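Local coordinates for protein malate dehydrogenase (Porphyromonas gingivalis, PDB 3FI9) that probably interconverts malate and oxaloacetate with NAD as the cofactor, as a dimeric member of the lactate/malate dehydrogenase superfamily, at residues F166-Y179 with A187-P199. Sequence-based numbering, arbitrary orientation.
Sequences FGIKQSLVTNTRTY and AVFASTAKVNGTP
Tyr179 turns the CD2–CE2 edge of its ring onto the face of Phe189 in a T-shaped stack, the planes at 78° and CD2 of Tyr179 3.6 Å from CG of Phe189. The phenol OH is hydrogen-bonded to Glu278, whose carboxylate also forms a salt bridge with Arg177, while Leu303 of helix 297-319 touches both aromatic side chains. Beside them the backbones of Tyr179 and Ala187 exchange a pair of hydrogen bonds, and Phe189 N binds Arg177 O.

Between the two paired regions, Asn175 and Thr192 cross at about a right angle. OG1 of Thr192, lying between its backbone N and carbonyl carbon (chi1 70°), is aimed at Asn175 O, at a suspiciously short 2.5 Å. Asn175 ND2 donates to Thr192 O at 2.9 Å, a bent bond tilted from the amide plane.

Farther along, Thr174 and Lys194 are joined by two backbone bonds, and Asn196 N reaches Leu172 O at 2.7 Å. Val195 sets CG1 over one face of the Phe166 ring, 4.0 Å from its centroid, in a CH-pi contact; CD1 of Ile168 meets the same methyl at 3.8 Å. A water links Leu172 O, Thr174 OG1 and Gly197 N next to the type I' turn from Val195 to Thr198. This interrupted antiparallel pairing, in the C-terminal domain of the LDH/MDH fold, joins a small three-stranded sheet to the hairpin 178-180/186-188, whose loop carries His182, the predicted proton acceptor.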
# COMPACT_ATOMS: atom_id res chain seq x y z
N PHE A 166 -12.34 7.41 24.00
CA PHE A 166 -12.20 6.60 25.22
C PHE A 166 -10.75 6.32 25.55
O PHE A 166 -10.43 5.81 26.61
CB PHE A 166 -13.01 5.31 25.10
CG PHE A 166 -14.51 5.52 25.28
CD1 PHE A 166 -15.05 5.75 26.55
CD2 PHE A 166 -15.35 5.54 24.18
CE1 PHE A 166 -16.43 5.94 26.73
CE2 PHE A 166 -16.74 5.73 24.35
CZ PHE A 166 -17.27 5.95 25.61
N GLY A 167 -9.86 6.70 24.64
CA GLY A 167 -8.44 6.51 24.85
C GLY A 167 -8.09 5.04 24.92
O GLY A 167 -7.25 4.65 25.74
N ILE A 168 -8.73 4.19 24.11
CA ILE A 168 -8.42 2.76 24.12
C ILE A 168 -8.01 2.23 22.76
O ILE A 168 -8.24 2.84 21.71
CB ILE A 168 -9.59 1.86 24.60
CG1 ILE A 168 -10.81 2.02 23.68
CG2 ILE A 168 -9.94 2.17 26.08
CD1 ILE A 168 -11.98 1.21 24.16
N LYS A 169 -7.42 1.05 22.77
CA LYS A 169 -7.05 0.44 21.50
C LYS A 169 -8.28 0.25 20.55
O LYS A 169 -9.33 -0.29 20.94
CB LYS A 169 -6.37 -0.88 21.75
CG LYS A 169 -5.96 -1.58 20.46
CD LYS A 169 -5.09 -2.82 20.75
CE LYS A 169 -5.93 -3.95 21.36
NZ LYS A 169 -5.03 -5.05 21.84
N GLN A 170 -8.12 0.65 19.29
CA GLN A 170 -9.27 0.71 18.40
C GLN A 170 -10.12 -0.56 18.30
O GLN A 170 -11.34 -0.48 18.26
CB GLN A 170 -8.84 1.17 17.02
CG GLN A 170 -9.99 1.36 16.07
CD GLN A 170 -9.50 2.01 14.77
OE1 GLN A 170 -8.50 2.74 14.77
NE2 GLN A 170 -10.17 1.70 13.67
N SER A 171 -9.46 -1.72 18.24
CA SER A 171 -10.13 -3.02 18.07
C SER A 171 -11.04 -3.35 19.23
O SER A 171 -11.85 -4.25 19.13
CB SER A 171 -9.07 -4.15 18.01
OG SER A 171 -8.84 -4.53 16.68
N LEU A 172 -10.91 -2.62 20.32
CA LEU A 172 -11.74 -2.87 21.50
C LEU A 172 -13.13 -2.25 21.38
O LEU A 172 -14.01 -2.50 22.19
CB LEU A 172 -11.06 -2.34 22.75
CG LEU A 172 -9.61 -2.84 22.92
CD1 LEU A 172 -8.97 -2.26 24.20
CD2 LEU A 172 -9.62 -4.35 22.97
N VAL A 173 -13.32 -1.43 20.35
CA VAL A 173 -14.67 -0.90 20.06
C VAL A 173 -15.24 -1.86 18.98
O VAL A 173 -14.77 -1.89 17.86
CB VAL A 173 -14.61 0.56 19.54
CG1 VAL A 173 -16.02 1.09 19.25
CG2 VAL A 173 -13.93 1.46 20.53
N THR A 174 -16.25 -2.63 19.32
CA THR A 174 -16.61 -3.72 18.45
C THR A 174 -17.95 -3.43 17.79
O THR A 174 -18.77 -2.73 18.36
CB THR A 174 -16.61 -5.05 19.23
OG1 THR A 174 -17.47 -4.92 20.37
CG2 THR A 174 -15.18 -5.34 19.71
N ASN A 175 -18.14 -3.92 16.56
CA ASN A 175 -19.46 -3.86 15.91
C ASN A 175 -20.03 -2.45 15.74
O ASN A 175 -21.25 -2.24 15.93
CB ASN A 175 -20.47 -4.72 16.66
CG ASN A 175 -21.51 -5.34 15.73
OD1 ASN A 175 -21.24 -5.57 14.56
ND2 ASN A 175 -22.72 -5.58 16.24
N THR A 176 -19.19 -1.50 15.35
CA THR A 176 -19.67 -0.14 15.07
C THR A 176 -20.29 -0.20 13.68
O THR A 176 -19.68 -0.76 12.75
CB THR A 176 -18.52 0.86 15.00
OG1 THR A 176 -17.40 0.20 14.41
CG2 THR A 176 -18.12 1.34 16.37
N ARG A 177 -21.47 0.38 13.53
CA ARG A 177 -22.21 0.22 12.30
C ARG A 177 -22.93 1.49 11.91
O ARG A 177 -23.61 2.08 12.74
CB ARG A 177 -23.26 -0.91 12.42
CG ARG A 177 -22.68 -2.26 12.48
CD ARG A 177 -21.97 -2.59 11.20
NE ARG A 177 -21.58 -3.98 11.18
CZ ARG A 177 -20.38 -4.43 11.52
NH1 ARG A 177 -19.42 -3.60 11.90
NH2 ARG A 177 -20.14 -5.74 11.49
N THR A 178 -22.75 1.94 10.66
CA THR A 178 -23.66 2.89 10.07
C THR A 178 -24.29 2.20 8.85
O THR A 178 -23.62 1.48 8.11
CB THR A 178 -22.99 4.22 9.62
OG1 THR A 178 -22.24 3.99 8.42
CG2 THR A 178 -22.00 4.78 10.69
N TYR A 179 -25.56 2.49 8.58
CA TYR A 179 -26.25 1.98 7.41
C TYR A 179 -26.87 3.13 6.59
O TYR A 179 -26.81 4.32 6.99
CB TYR A 179 -27.35 0.98 7.84
CG TYR A 179 -26.84 -0.18 8.65
CD1 TYR A 179 -25.91 -1.07 8.13
CD2 TYR A 179 -27.32 -0.40 9.93
CE1 TYR A 179 -25.44 -2.14 8.90
CE2 TYR A 179 -26.88 -1.46 10.69
CZ TYR A 179 -25.93 -2.31 10.17
OH TYR A 179 -25.53 -3.37 10.94
N ALA A 187 -26.80 6.63 8.57
CA ALA A 187 -27.62 6.34 9.76
C ALA A 187 -26.80 5.49 10.75
O ALA A 187 -26.49 4.34 10.47
CB ALA A 187 -28.90 5.58 9.34
N VAL A 188 -26.43 6.09 11.88
CA VAL A 188 -25.66 5.44 12.92
C VAL A 188 -26.56 4.53 13.76
O VAL A 188 -27.57 4.97 14.33
CB VAL A 188 -24.97 6.51 13.83
CG1 VAL A 188 -24.00 5.85 14.76
CG2 VAL A 188 -24.25 7.59 12.98
N PHE A 189 -26.25 3.24 13.77
CA PHE A 189 -26.96 2.27 14.62
C PHE A 189 -26.15 1.98 15.87
O PHE A 189 -25.56 0.91 16.02
CB PHE A 189 -27.25 0.97 13.85
CG PHE A 189 -28.48 1.03 13.02
CD1 PHE A 189 -28.67 2.11 12.12
CD2 PHE A 189 -29.44 0.04 13.09
CE1 PHE A 189 -29.84 2.20 11.32
CE2 PHE A 189 -30.62 0.09 12.27
CZ PHE A 189 -30.80 1.18 11.38
N ALA A 190 -26.13 2.94 16.79
CA ALA A 190 -25.31 2.78 18.02
C ALA A 190 -25.70 1.56 18.87
O ALA A 190 -24.90 1.00 19.65
CB ALA A 190 -25.37 4.06 18.86
N SER A 191 -26.94 1.12 18.76
CA SER A 191 -27.31 -0.08 19.48
C SER A 191 -26.45 -1.33 19.12
O SER A 191 -26.45 -2.29 19.87
CB SER A 191 -28.79 -0.41 19.24
OG SER A 191 -28.96 -0.92 17.94
N THR A 192 -25.72 -1.33 18.00
CA THR A 192 -24.94 -2.51 17.63
C THR A 192 -23.59 -2.57 18.36
O THR A 192 -22.97 -3.62 18.40
CB THR A 192 -24.59 -2.56 16.10
OG1 THR A 192 -23.64 -1.55 15.78
CG2 THR A 192 -25.83 -2.39 15.21
N ALA A 193 -23.11 -1.45 18.86
CA ALA A 193 -21.70 -1.34 19.26
C ALA A 193 -21.43 -1.55 20.75
O ALA A 193 -22.25 -1.24 21.60
CB ALA A 193 -21.10 -0.05 18.83
N LYS A 194 -20.22 -2.02 21.05
CA LYS A 194 -19.73 -2.08 22.43
C LYS A 194 -18.37 -1.43 22.53
O LYS A 194 -17.57 -1.50 21.60
CB LYS A 194 -19.55 -3.54 22.84
CG LYS A 194 -20.83 -4.22 23.19
CD LYS A 194 -20.60 -5.72 23.36
CE LYS A 194 -21.92 -6.37 23.76
NZ LYS A 194 -21.68 -7.66 24.48
N VAL A 195 -18.09 -0.84 23.69
CA VAL A 195 -16.82 -0.21 23.91
C VAL A 195 -16.09 -0.98 24.99
O VAL A 195 -16.41 -0.82 26.18
CB VAL A 195 -17.02 1.24 24.35
CG1 VAL A 195 -15.69 1.85 24.76
CG2 VAL A 195 -17.72 2.06 23.23
N ASN A 196 -15.13 -1.81 24.60
CA ASN A 196 -14.47 -2.71 25.55
C ASN A 196 -15.49 -3.52 26.35
O ASN A 196 -15.38 -3.63 27.58
CB ASN A 196 -13.57 -1.92 26.52
CG ASN A 196 -12.41 -2.76 27.06
OD1 ASN A 196 -11.93 -3.65 26.38
ND2 ASN A 196 -11.98 -2.49 28.30
N GLY A 197 -16.50 -4.06 25.67
CA GLY A 197 -17.51 -4.90 26.32
C GLY A 197 -18.80 -4.23 26.80
O GLY A 197 -19.86 -4.88 26.90
N THR A 198 -18.73 -2.94 27.07
CA THR A 198 -19.91 -2.16 27.48
C THR A 198 -20.68 -1.57 26.28
O THR A 198 -20.09 -0.85 25.45
CB THR A 198 -19.45 -0.97 28.29
OG1 THR A 198 -18.83 -1.43 29.49
CG2 THR A 198 -20.60 -0.04 28.61
N PRO A 199 -21.99 -1.87 26.18
CA PRO A 199 -22.80 -1.36 25.08
C PRO A 199 -22.65 0.14 24.95
O PRO A 199 -22.65 0.86 25.93
CB PRO A 199 -24.23 -1.74 25.49
CG PRO A 199 -24.03 -3.00 26.31
CD PRO A 199 -22.78 -2.71 27.10
O HOH W 1 -16.17 -4.68 22.79
O HOH W 2 -22.75 1.79 15.60